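Local atomic coordinates of probable enoyl-CoA hydratase/isomerase (Pseudomonas aeruginosa PAO1, PDB entry 5WYD), a protein that probably acts as a crotonase-family enoyl-CoA hydratase/isomerase, with a likely hydro-lyase activity, in the biosynthesis of a diffusible signal factor. Residues Phe102-Arg106 against Glu126-Cys131; Asp15-Leu19 against Asp41-Leu45; Leu29-Asn33 against Leu64-Gln69; Arg134-Arg138 against Gly198-Ala204. The protein carries 1 engineered substitution. All coordinates share one frame; numbering follows the deposited sequence.

Overall arrangement
Contacts 1 and 3 form the buried interior, whereas contacts 2 and 4 are only partly buried, at about 17 and 14 Å between their centres and that of the chain. Contact 3 pairs two parallel strands by backbone hydrogen bonds; contact 1 joins two helices almost wholly by apolar and aromatic packing, and meets contact 3 where Cys131 touches Val66 and Leu105 touches Leu64. Contact 2 reaches helix 42-57, the crossover helix between the strands of contact 3, and mixes methyl packing with charged groups. Contact 4 sets helix 200-211 against the same sheet; its Ala204 touches Val65 of contact 3, and it combines this apolar packing with Glu137, whose carboxylate meets the exposed turn at Gly198.

Contact 1: Phe102-Arg106 against Glu126-Cys131; sequences FEALR and ECALAC
Phe102 takes chi1 -69°, placing CG beside its backbone N and laying the ring across Cys127, while Leu105, with CG opposite its own N (chi1 168°), sends CD2 in between Cys127, Ala130 and Cys131. These torsions join helix 88-106 to helix 123-130, two helices of the crotonase core whose local axes approach to 9.0 Å and run in broadly the same direction. In crotonases the start of the second of these helices borders the oxyanion hole, so this contact holds the later turns of a helix whose start probably borders that part of the active site.

The ring meets backbone as well as side chain. Cys127 CA sits 4.0 Å from the Phe102 ring centroid and only 27° off the ring normal, a CH-pi contact over one face, and Cys127 CB closes to 3.4 Å from Phe102 CE1. The sulfur stands differently: Cys127 SG, 5.1 Å from the same centroid, makes an oblique sulfur-aromatic contact. Glu126 offers the ring only its CB; its carboxylate points elsewhere, with OE2 bound by the amide of Ala155.

Further along, Leu105 CD2 rests 3.5 Å from Ala130 CB and also 3.5 Å from Cys131 SG, so a single methyl touches two consecutive residues. The small Ala130 lets the backbones draw together, its CB reaching 3.6 Å from Phe102 O. At the C-terminal end of helix 88-106 the approach becomes backbone to backbone: Arg106 CA makes a CA-H...O contact of 3.2 Å with Ala130 O.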
loop_
_atom_site.group_PDB
_atom_site.type_symbol
_atom_site.label_atom_id
_atom_site.label_comp_id
_atom_site.label_asym_id
_atom_site.label_seq_id
_atom_site.Cartn_x
_atom_site.Cartn_y
_atom_site.Cartn_z
ATOM N N PHE A 102 -2.022 -21.906 10.424
ATOM C CA PHE A 102 -1.664 -21.876 9.009
ATOM C C PHE A 102 -0.652 -20.782 8.705
ATOM O O PHE A 102 0.258 -20.978 7.891
ATOM C CB PHE A 102 -2.901 -21.723 8.147
ATOM C CG PHE A 102 -3.783 -22.930 8.164
ATOM C CD1 PHE A 102 -3.256 -24.210 8.303
ATOM C CD2 PHE A 102 -5.130 -22.795 8.004
ATOM C CE1 PHE A 102 -4.080 -25.310 8.312
ATOM C CE2 PHE A 102 -5.943 -23.890 7.973
ATOM C CZ PHE A 102 -5.434 -25.144 8.141
ATOM N N GLU A 103 -0.809 -19.615 9.312
ATOM C CA GLU A 103 0.188 -18.578 9.107
ATOM C C GLU A 103 1.544 -19.031 9.621
ATOM O O GLU A 103 2.578 -18.736 9.011
ATOM C CB GLU A 103 -0.277 -17.314 9.784
ATOM C CG GLU A 103 -1.479 -16.709 9.098
ATOM C CD GLU A 103 -2.063 -15.627 9.945
ATOM O OE1 GLU A 103 -3.043 -14.973 9.536
ATOM O OE2 GLU A 103 -1.491 -15.413 11.025
ATOM N N ALA A 104 1.564 -19.753 10.742
ATOM C CA ALA A 104 2.831 -20.282 11.232
ATOM C C ALA A 104 3.459 -21.224 10.208
ATOM O O ALA A 104 4.670 -21.163 9.957
ATOM C CB ALA A 104 2.631 -20.993 12.568
ATOM N N LEU A 105 2.644 -22.088 9.591
ATOM C CA LEU A 105 3.164 -23.001 8.583
ATOM C C LEU A 105 3.713 -22.222 7.404
ATOM O O LEU A 105 4.846 -22.456 6.954
ATOM C CB LEU A 105 2.039 -23.935 8.128
ATOM C CG LEU A 105 2.273 -24.795 6.882
ATOM C CD1 LEU A 105 3.471 -25.710 7.091
ATOM C CD2 LEU A 105 1.005 -25.550 6.385
ATOM N N ARG A 106 2.954 -21.214 6.973
ATOM C CA ARG A 106 3.363 -20.352 5.881
ATOM C C ARG A 106 4.660 -19.642 6.211
ATOM O O ARG A 106 5.423 -19.281 5.313
ATOM C CB ARG A 106 2.255 -19.347 5.617
ATOM C CG ARG A 106 2.653 -18.230 4.707
ATOM C CD ARG A 106 1.516 -17.240 4.577
ATOM N NE ARG A 106 1.165 -16.575 5.820
ATOM C CZ ARG A 106 1.614 -15.378 6.162
ATOM N NH1 ARG A 106 2.431 -14.738 5.347
ATOM N NH2 ARG A 106 1.244 -14.824 7.309
ATOM N N GLU A 126 -6.877 -25.281 2.464
ATOM C CA GLU A 126 -6.252 -24.088 3.012
ATOM C C GLU A 126 -4.919 -24.433 3.614
ATOM O O GLU A 126 -3.947 -23.675 3.484
ATOM C CB GLU A 126 -7.182 -23.487 4.059
ATOM C CG GLU A 126 -8.346 -22.810 3.398
ATOM C CD GLU A 126 -9.423 -22.366 4.337
ATOM O OE1 GLU A 126 -9.941 -23.192 5.108
ATOM O OE2 GLU A 126 -9.672 -21.145 4.381
ATOM N N CYS A 127 -4.859 -25.582 4.270
ATOM C CA CYS A 127 -3.606 -26.030 4.823
ATOM C C CYS A 127 -2.592 -26.257 3.721
ATOM O O CYS A 127 -1.436 -25.838 3.837
ATOM C CB CYS A 127 -3.821 -27.309 5.605
ATOM S SG CYS A 127 -2.242 -28.022 6.024
ATOM N N ALA A 128 -3.019 -26.877 2.621
ATOM C CA ALA A 128 -2.085 -27.142 1.540
ATOM C C ALA A 128 -1.536 -25.851 0.983
ATOM O O ALA A 128 -0.323 -25.720 0.768
ATOM C CB ALA A 128 -2.788 -27.925 0.434
ATOM N N LEU A 129 -2.411 -24.862 0.816
ATOM C CA LEU A 129 -2.008 -23.575 0.276
ATOM C C LEU A 129 -0.946 -22.919 1.151
ATOM O O LEU A 129 -0.013 -22.291 0.636
ATOM C CB LEU A 129 -3.242 -22.687 0.165
ATOM C CG LEU A 129 -4.361 -23.047 -0.833
ATOM C CD1 LEU A 129 -5.553 -22.093 -0.727
ATOM C CD2 LEU A 129 -3.798 -23.023 -2.225
ATOM N N ALA A 130 -1.063 -23.083 2.474
ATOM C CA ALA A 130 -0.114 -22.516 3.431
ATOM C C ALA A 130 1.297 -23.038 3.198
ATOM O O ALA A 130 2.259 -22.435 3.687
ATOM C CB ALA A 130 -0.571 -22.822 4.853
ATOM N N CYS A 131 1.395 -24.256 2.653
ATOM C CA CYS A 131 2.637 -24.895 2.243
ATOM C C CYS A 131 3.205 -24.238 0.989
ATOM O O CYS A 131 2.463 -23.761 0.120
ATOM C CB CYS A 131 2.386 -26.357 1.949
ATOM S SG CYS A 131 1.518 -27.118 3.273
#

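Contact 2: Asp15-Leu19 against Asp41-Leu45; sequences DTHKL and DRDSL. Engineered in segment 15-19: Asp15 (natural residue Leu).
Thr16 and Leu19 press their methyls against the first turn of helix 42-57, and this is the tight part of the contact. Thr16 CG2 lies 3.7 Å from Ser44 CA, and on the same helix turn Leu19 CD1 comes to 3.6 Å from Ser44 CB, while Leu19 CD2 reaches Ser44 O at 3.7 Å. With chi1 172° the Thr16 hydroxyl is opposite its backbone N and CG2 lies between that N and the carbonyl carbon, facing the helix; OG1 instead accepts a weak bond from Lys18 N, 3.3 Å away.

Two local motifs meet here. Residues Thr16 to Leu19 form a type I beta turn leading into strand 19-24, closed by Leu19 N to Thr16 O at 2.8 Å. Across from it Asp41 is the N-cap of helix 42-57, its OD1 accepting a weak bond from Asp43 N at 3.3 Å.

The outer side is looser and more polar. The Lys18 side chain, bent at chi3, crosses that of Asp41 at about a right angle and ends with NZ at OD2; the modelled salt bridge is too short for its geometry to be trusted. Solvent-exposed Asp43 leans over Thr16 instead, with OD1 3.7 Å from Thr16 CB, and its OD2 stays 5.0 Å from Lys18 NZ.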
loop_
_atom_site.group_PDB
_atom_site.type_symbol
_atom_site.label_atom_id
_atom_site.label_comp_id
_atom_site.label_asym_id
_atom_site.label_seq_id
_atom_site.Cartn_x
_atom_site.Cartn_y
_atom_site.Cartn_z
ATOM N N ASP A 15 2.827 -33.015 21.790
ATOM C CA ASP A 15 2.086 -32.779 20.556
ATOM C C ASP A 15 0.908 -33.747 20.598
ATOM O O ASP A 15 0.986 -34.798 21.254
ATOM C CB ASP A 15 2.957 -33.025 19.279
ATOM C CG ASP A 15 2.384 -32.357 18.007
ATOM O OD1 ASP A 15 1.249 -31.836 18.051
ATOM O OD2 ASP A 15 3.073 -32.355 16.957
ATOM N N THR A 16 -0.224 -33.350 20.000
ATOM C CA THR A 16 -1.373 -34.251 19.966
ATOM C C THR A 16 -0.993 -35.572 19.296
ATOM O O THR A 16 -0.228 -35.603 18.323
ATOM C CB THR A 16 -2.555 -33.631 19.214
ATOM O OG1 THR A 16 -3.579 -34.621 19.061
ATOM C CG2 THR A 16 -2.141 -33.102 17.831
ATOM N N HIS A 17 -1.520 -36.680 19.838
ATOM C CA HIS A 17 -1.151 -37.984 19.293
ATOM C C HIS A 17 -1.520 -38.083 17.820
ATOM O O HIS A 17 -0.910 -38.855 17.068
ATOM C CB HIS A 17 -1.799 -39.096 20.113
ATOM C CG HIS A 17 -1.015 -39.461 21.338
ATOM N ND1 HIS A 17 0.178 -40.150 21.272
ATOM C CD2 HIS A 17 -1.236 -39.218 22.653
ATOM C CE1 HIS A 17 0.656 -40.318 22.493
ATOM N NE2 HIS A 17 -0.184 -39.764 23.349
ATOM N N LYS A 18 -2.477 -37.264 17.388
ATOM C CA LYS A 18 -2.864 -37.202 15.986
ATOM C C LYS A 18 -1.721 -36.742 15.096
ATOM O O LYS A 18 -1.583 -37.197 13.964
ATOM C CB LYS A 18 -4.039 -36.267 15.850
ATOM C CG LYS A 18 -5.148 -36.803 16.660
ATOM C CD LYS A 18 -6.345 -35.931 16.579
ATOM C CE LYS A 18 -6.433 -34.948 17.730
ATOM N NZ LYS A 18 -7.804 -34.352 17.843
ATOM N N LEU A 19 -0.884 -35.852 15.569
ATOM C CA LEU A 19 0.188 -35.405 14.701
ATOM C C LEU A 19 1.440 -36.205 14.988
ATOM O O LEU A 19 1.899 -36.294 16.133
ATOM C CB LEU A 19 0.414 -33.908 14.862
ATOM C CG LEU A 19 -0.522 -33.005 14.036
ATOM C CD1 LEU A 19 -2.000 -33.249 14.267
ATOM C CD2 LEU A 19 -0.190 -31.562 14.409
ATOM N N ASP A 41 -8.549 -30.383 14.137
ATOM C CA ASP A 41 -9.082 -30.276 15.476
ATOM C C ASP A 41 -8.311 -29.179 16.189
ATOM O O ASP A 41 -7.227 -28.776 15.756
ATOM C CB ASP A 41 -8.929 -31.642 16.175
ATOM C CG ASP A 41 -9.493 -31.682 17.578
ATOM O OD1 ASP A 41 -9.815 -30.618 18.152
ATOM O OD2 ASP A 41 -9.587 -32.811 18.115
ATOM N N ARG A 42 -8.902 -28.665 17.269
ATOM C CA ARG A 42 -8.204 -27.670 18.081
ATOM C C ARG A 42 -6.898 -28.205 18.631
ATOM O O ARG A 42 -5.893 -27.484 18.697
ATOM C CB ARG A 42 -9.037 -27.286 19.275
ATOM C CG ARG A 42 -8.176 -26.666 20.361
ATOM C CD ARG A 42 -8.977 -26.481 21.558
ATOM N NE ARG A 42 -10.144 -25.694 21.296
ATOM C CZ ARG A 42 -10.188 -24.427 21.595
ATOM N NH1 ARG A 42 -9.107 -23.852 22.163
ATOM N NH2 ARG A 42 -11.320 -23.793 21.344
ATOM N N ASP A 43 -6.927 -29.445 19.112
ATOM C CA ASP A 43 -5.725 -30.051 19.660
ATOM C C ASP A 43 -4.668 -30.118 18.571
ATOM O O ASP A 43 -3.484 -29.852 18.817
ATOM C CB ASP A 43 -6.053 -31.450 20.224
ATOM C CG ASP A 43 -5.138 -31.886 21.393
ATOM O OD1 ASP A 43 -4.087 -31.260 21.629
ATOM O OD2 ASP A 43 -5.478 -32.879 22.075
ATOM N N SER A 44 -5.098 -30.452 17.351
ATOM C CA SER A 44 -4.195 -30.503 16.208
ATOM C C SER A 44 -3.664 -29.118 15.822
ATOM O O SER A 44 -2.459 -28.952 15.595
ATOM C CB SER A 44 -4.912 -31.193 15.045
ATOM O OG SER A 44 -6.151 -30.575 14.735
ATOM N N LEU A 45 -4.534 -28.106 15.773
ATOM C CA LEU A 45 -4.107 -26.784 15.318
ATOM C C LEU A 45 -3.056 -26.155 16.223
ATOM O O LEU A 45 -2.095 -25.550 15.731
ATOM C CB LEU A 45 -5.307 -25.851 15.193
ATOM C CG LEU A 45 -6.285 -26.196 14.074
ATOM C CD1 LEU A 45 -7.396 -25.202 14.022
ATOM C CD2 LEU A 45 -5.543 -26.179 12.783
#

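Contact 3: Leu29-Asn33 against Leu64-Gln69; sequences LITIN and LVVTGQ
Ile30 lies against Leu64, Val65 and Val66 in a parallel strand pair, the two outer members of the beta-alpha-beta crossover formed by strand 27-32, helix 42-57 and strand 63-68. The local strand axes diverge by 21°, and the pairing runs in step from Leu29 with Val65 to Ile32 with Gly68.

The Ile30 side chain can be traced outward. Its CB is 3.9 Å from Val65 O and 4.2 Å from Val66 CG1. A chi1 of -49° sets CG1 beside the backbone N, where it still lies 4.2 Å from Val65 O. From there the extended chain carries CD1 back along the neighbouring strand to 4.2 Å from Leu64 CG. Both residues then meet the crossover helix, through Leu51 and Leu55 for Ile30, and Ile52 and Leu55 for Leu64. Leu29 and Val65 point to the other face, where they meet helix 200-211; Thr31 and Thr67 lie side by side on that face, with Thr67 OG1 bound to Ala115 O.

Backbone bonds alternate along the pair. Ile30 N gives a sound bond to Val65 O at 3.1 Å, followed by weak ones from Thr67 N to Ile30 O at 3.5 Å and from Ile32 N to Thr67 O at 3.4 Å. At the far end Gln69 N gives a second sound bond to Ile32 O at 3.1 Å.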
loop_
_atom_site.group_PDB
_atom_site.type_symbol
_atom_site.label_atom_id
_atom_site.label_comp_id
_atom_site.label_asym_id
_atom_site.label_seq_id
_atom_site.Cartn_x
_atom_site.Cartn_y
_atom_site.Cartn_z
ATOM N N LEU A 29 9.034 -34.861 8.900
ATOM C CA LEU A 29 7.768 -35.359 8.379
ATOM C C LEU A 29 6.686 -35.279 9.438
ATOM O O LEU A 29 6.792 -35.908 10.495
ATOM C CB LEU A 29 7.891 -36.801 7.902
ATOM C CG LEU A 29 6.531 -37.440 7.597
ATOM C CD1 LEU A 29 5.747 -36.704 6.528
ATOM C CD2 LEU A 29 6.734 -38.901 7.243
ATOM N N ILE A 30 5.627 -34.553 9.111
ATOM C CA ILE A 30 4.470 -34.363 9.969
ATOM C C ILE A 30 3.264 -34.973 9.292
ATOM O O ILE A 30 2.935 -34.599 8.164
ATOM C CB ILE A 30 4.204 -32.882 10.219
ATOM C CG1 ILE A 30 5.507 -32.220 10.633
ATOM C CG2 ILE A 30 3.108 -32.755 11.225
ATOM C CD1 ILE A 30 5.381 -30.731 10.811
ATOM N N THR A 31 2.568 -35.857 9.988
ATOM C CA THR A 31 1.393 -36.475 9.417
ATOM C C THR A 31 0.203 -36.166 10.310
ATOM O O THR A 31 0.297 -36.282 11.540
ATOM C CB THR A 31 1.594 -37.974 9.271
ATOM O OG1 THR A 31 2.691 -38.208 8.380
ATOM C CG2 THR A 31 0.356 -38.595 8.635
ATOM N N ILE A 32 -0.865 -35.651 9.698
ATOM C CA ILE A 32 -2.132 -35.500 10.396
ATOM C C ILE A 32 -2.747 -36.876 10.523
ATOM O O ILE A 32 -2.938 -37.571 9.515
ATOM C CB ILE A 32 -3.105 -34.632 9.602
ATOM C CG1 ILE A 32 -2.408 -33.433 9.023
ATOM C CG2 ILE A 32 -4.263 -34.216 10.500
ATOM C CD1 ILE A 32 -3.325 -32.682 8.121
ATOM N N ASN A 33 -3.149 -37.238 11.724
ATOM C CA ASN A 33 -3.707 -38.547 11.973
ATOM C C ASN A 33 -4.960 -38.376 12.811
ATOM O O ASN A 33 -4.976 -38.700 13.992
ATOM C CB ASN A 33 -2.670 -39.434 12.637
ATOM C CG ASN A 33 -3.075 -40.860 12.701
ATOM O OD1 ASN A 33 -4.179 -41.234 12.307
ATOM N ND2 ASN A 33 -2.175 -41.687 13.210
ATOM N N LEU A 64 10.255 -29.346 5.207
ATOM C CA LEU A 64 9.053 -29.845 5.862
ATOM C C LEU A 64 8.105 -30.478 4.852
ATOM O O LEU A 64 7.957 -29.975 3.735
ATOM C CB LEU A 64 8.353 -28.721 6.625
ATOM C CG LEU A 64 7.093 -28.906 7.458
ATOM C CD1 LEU A 64 6.970 -27.677 8.316
ATOM C CD2 LEU A 64 5.833 -29.058 6.623
ATOM N N VAL A 65 7.487 -31.592 5.244
ATOM C CA VAL A 65 6.490 -32.290 4.441
ATOM C C VAL A 65 5.284 -32.569 5.326
ATOM O O VAL A 65 5.443 -32.858 6.519
ATOM C CB VAL A 65 7.051 -33.590 3.825
ATOM C CG1 VAL A 65 5.971 -34.359 3.052
ATOM C CG2 VAL A 65 8.244 -33.269 2.914
ATOM N N VAL A 66 4.090 -32.343 4.783
ATOM C CA VAL A 66 2.829 -32.671 5.447
ATOM C C VAL A 66 1.964 -33.507 4.510
ATOM O O VAL A 66 1.730 -33.118 3.361
ATOM C CB VAL A 66 2.068 -31.418 5.908
ATOM C CG1 VAL A 66 2.874 -30.697 6.938
ATOM C CG2 VAL A 66 1.811 -30.507 4.733
ATOM N N THR A 67 1.443 -34.624 5.017
ATOM C CA THR A 67 0.595 -35.509 4.228
ATOM C C THR A 67 -0.547 -35.998 5.109
ATOM O O THR A 67 -0.455 -35.968 6.340
ATOM C CB THR A 67 1.389 -36.707 3.653
ATOM O OG1 THR A 67 0.610 -37.391 2.661
ATOM C CG2 THR A 67 1.711 -37.694 4.751
ATOM N N GLY A 68 -1.632 -36.421 4.470
ATOM C CA GLY A 68 -2.772 -36.912 5.213
ATOM C C GLY A 68 -2.700 -38.410 5.456
ATOM O O GLY A 68 -2.436 -39.203 4.549
ATOM N N GLN A 69 -2.948 -38.792 6.705
ATOM C CA GLN A 69 -2.954 -40.199 7.068
ATOM C C GLN A 69 -3.934 -40.972 6.186
ATOM O O GLN A 69 -5.046 -40.507 5.901
ATOM C CB GLN A 69 -3.296 -40.345 8.543
ATOM C CG GLN A 69 -3.290 -41.740 9.048
ATOM C CD GLN A 69 -4.687 -42.300 9.132
ATOM O OE1 GLN A 69 -5.672 -41.558 9.186
ATOM N NE2 GLN A 69 -4.787 -43.616 9.130
#

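Contact 4: Arg134-Arg138 against Gly198-Ala204; sequences RIAER and GEARGAA
Glu137 OE1 lies 3.0 Å from Gly198 N, the closest polar approach between strand 133-137 and the turn that leads into helix 200-211. The same oxygen is 3.2 Å from Gly198 CA, so the carboxylate rests against the glycine backbone. The setting is an alpha/beta layer of the crotonase fold: strand 133-137 lies between strands 111-116 and 193-195 in the sheet, and the helix packs over one face of it. The local axes pass 8.3 Å apart at 153°, so the helix runs back nearly antiparallel to the strand.

Glu137 reaches the turn because its chain is extended beyond CG (chi2 178°), carrying the carboxylate past the first helical residue. On the way its CG meets Ala200 CB at 3.6 Å, so the aliphatic part of the side chain packs while its charged end goes on to the exposed turn. Gly198 has a positive phi of 82°, a backbone form that suits glycine.

Two residues back along the strand, Ile135 points to the same face and supplies the apolar half of the contact. Its two branches divide the work: CG2 is 4.3 Å from Ala203 CB, whereas CD1 reaches further round the helix, 4.1 Å from Ala204 CB. Three alanines meet the strand here, consistent with the close local approach of helix and sheet, and Ala200 and Ala204 also touch strands 193-195 and 111-116 respectively. The nearest approach of Ile135 to the helix is at its tip, where CD1 comes to 3.7 Å from Ala204 CA.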
loop_
_atom_site.group_PDB
_atom_site.type_symbol
_atom_site.label_atom_id
_atom_site.label_comp_id
_atom_site.label_asym_id
_atom_site.label_seq_id
_atom_site.Cartn_x
_atom_site.Cartn_y
_atom_site.Cartn_z
ATOM N N ARG A 134 3.141 -27.885 -3.608
ATOM C CA ARG A 134 2.128 -28.917 -3.514
ATOM C C ARG A 134 2.368 -30.024 -4.527
ATOM O O ARG A 134 2.531 -29.760 -5.722
ATOM C CB ARG A 134 0.746 -28.305 -3.682
ATOM C CG ARG A 134 0.369 -27.441 -2.514
ATOM C CD ARG A 134 -0.546 -26.331 -2.942
ATOM N NE ARG A 134 0.139 -25.434 -3.842
ATOM C CZ ARG A 134 0.977 -24.501 -3.429
ATOM N NH1 ARG A 134 1.219 -24.359 -2.138
ATOM N NH2 ARG A 134 1.572 -23.709 -4.302
ATOM N N ILE A 135 2.372 -31.261 -4.038
ATOM C CA ILE A 135 2.513 -32.461 -4.852
ATOM C C ILE A 135 1.265 -33.306 -4.634
ATOM O O ILE A 135 0.982 -33.703 -3.498
ATOM C CB ILE A 135 3.768 -33.259 -4.455
ATOM C CG1 ILE A 135 5.016 -32.390 -4.518
ATOM C CG2 ILE A 135 3.939 -34.495 -5.328
ATOM C CD1 ILE A 135 6.248 -33.163 -4.162
ATOM N N ALA A 136 0.564 -33.653 -5.716
ATOM C CA ALA A 136 -0.673 -34.402 -5.551
ATOM C C ALA A 136 -0.732 -35.652 -6.424
ATOM O O ALA A 136 -0.195 -35.697 -7.539
ATOM C CB ALA A 136 -1.898 -33.530 -5.856
ATOM N N GLU A 137 -1.377 -36.676 -5.850
ATOM C CA GLU A 137 -1.744 -37.929 -6.479
ATOM C C GLU A 137 -2.897 -37.670 -7.440
ATOM O O GLU A 137 -3.743 -36.810 -7.192
ATOM C CB GLU A 137 -2.153 -38.934 -5.412
ATOM C CG GLU A 137 -1.044 -39.317 -4.448
ATOM C CD GLU A 137 -1.518 -40.290 -3.388
ATOM O OE1 GLU A 137 -0.694 -40.727 -2.559
ATOM O OE2 GLU A 137 -2.723 -40.608 -3.377
ATOM N N ARG A 138 -2.939 -38.415 -8.541
ATOM C CA ARG A 138 -3.888 -38.067 -9.587
ATOM C C ARG A 138 -5.314 -38.038 -9.070
ATOM O O ARG A 138 -6.131 -37.230 -9.527
ATOM C CB ARG A 138 -3.746 -39.045 -10.728
ATOM C CG ARG A 138 -2.324 -39.316 -11.044
ATOM C CD ARG A 138 -2.241 -39.874 -12.411
ATOM N NE ARG A 138 -3.333 -40.814 -12.619
ATOM C CZ ARG A 138 -3.300 -42.077 -12.216
ATOM N NH1 ARG A 138 -2.229 -42.540 -11.582
ATOM N NH2 ARG A 138 -4.331 -42.875 -12.446
ATOM N N GLY A 198 -0.149 -42.985 -4.402
ATOM C CA GLY A 198 0.717 -43.456 -3.333
ATOM C C GLY A 198 2.153 -42.969 -3.376
ATOM O O GLY A 198 2.887 -43.173 -2.393
ATOM N N GLU A 199 2.549 -42.263 -4.440
ATOM C CA GLU A 199 3.904 -41.765 -4.617
ATOM C C GLU A 199 4.057 -40.330 -4.120
ATOM O O GLU A 199 5.154 -39.779 -4.204
ATOM C CB GLU A 199 4.315 -41.874 -6.102
ATOM C CG GLU A 199 4.393 -43.294 -6.740
ATOM C CD GLU A 199 4.611 -43.254 -8.276
ATOM O OE1 GLU A 199 4.818 -42.154 -8.821
ATOM O OE2 GLU A 199 4.564 -44.311 -8.951
ATOM N N ALA A 200 2.984 -39.715 -3.610
ATOM C CA ALA A 200 3.080 -38.333 -3.143
ATOM C C ALA A 200 4.040 -38.205 -1.970
ATOM O O ALA A 200 4.861 -37.282 -1.932
ATOM C CB ALA A 200 1.701 -37.792 -2.769
ATOM N N ARG A 201 3.942 -39.107 -0.988
ATOM C CA ARG A 201 4.847 -39.029 0.159
ATOM C C ARG A 201 6.303 -39.235 -0.257
ATOM O O ARG A 201 7.175 -38.425 0.070
ATOM C CB ARG A 201 4.464 -40.066 1.218
ATOM C CG ARG A 201 5.448 -40.071 2.387
ATOM C CD ARG A 201 5.347 -41.336 3.203
ATOM N NE ARG A 201 6.437 -41.455 4.164
ATOM C CZ ARG A 201 6.626 -42.519 4.941
ATOM N NH1 ARG A 201 7.646 -42.547 5.791
ATOM N NH2 ARG A 201 5.806 -43.567 4.854
ATOM N N GLY A 202 6.581 -40.284 -1.025
ATOM C CA GLY A 202 7.956 -40.513 -1.414
ATOM C C GLY A 202 8.493 -39.350 -2.211
ATOM O O GLY A 202 9.551 -38.803 -1.890
ATOM N N ALA A 203 7.701 -38.873 -3.172
ATOM C CA ALA A 203 8.139 -37.765 -4.012
ATOM C C ALA A 203 8.404 -36.523 -3.174
ATOM O O ALA A 203 9.425 -35.842 -3.358
ATOM C CB ALA A 203 7.089 -37.470 -5.090
ATOM N N ALA A 204 7.521 -36.236 -2.220
ATOM C CA ALA A 204 7.722 -35.059 -1.384
ATOM C C ALA A 204 9.020 -35.161 -0.583
ATOM O O ALA A 204 9.759 -34.181 -0.460
ATOM C CB ALA A 204 6.517 -34.865 -0.468
#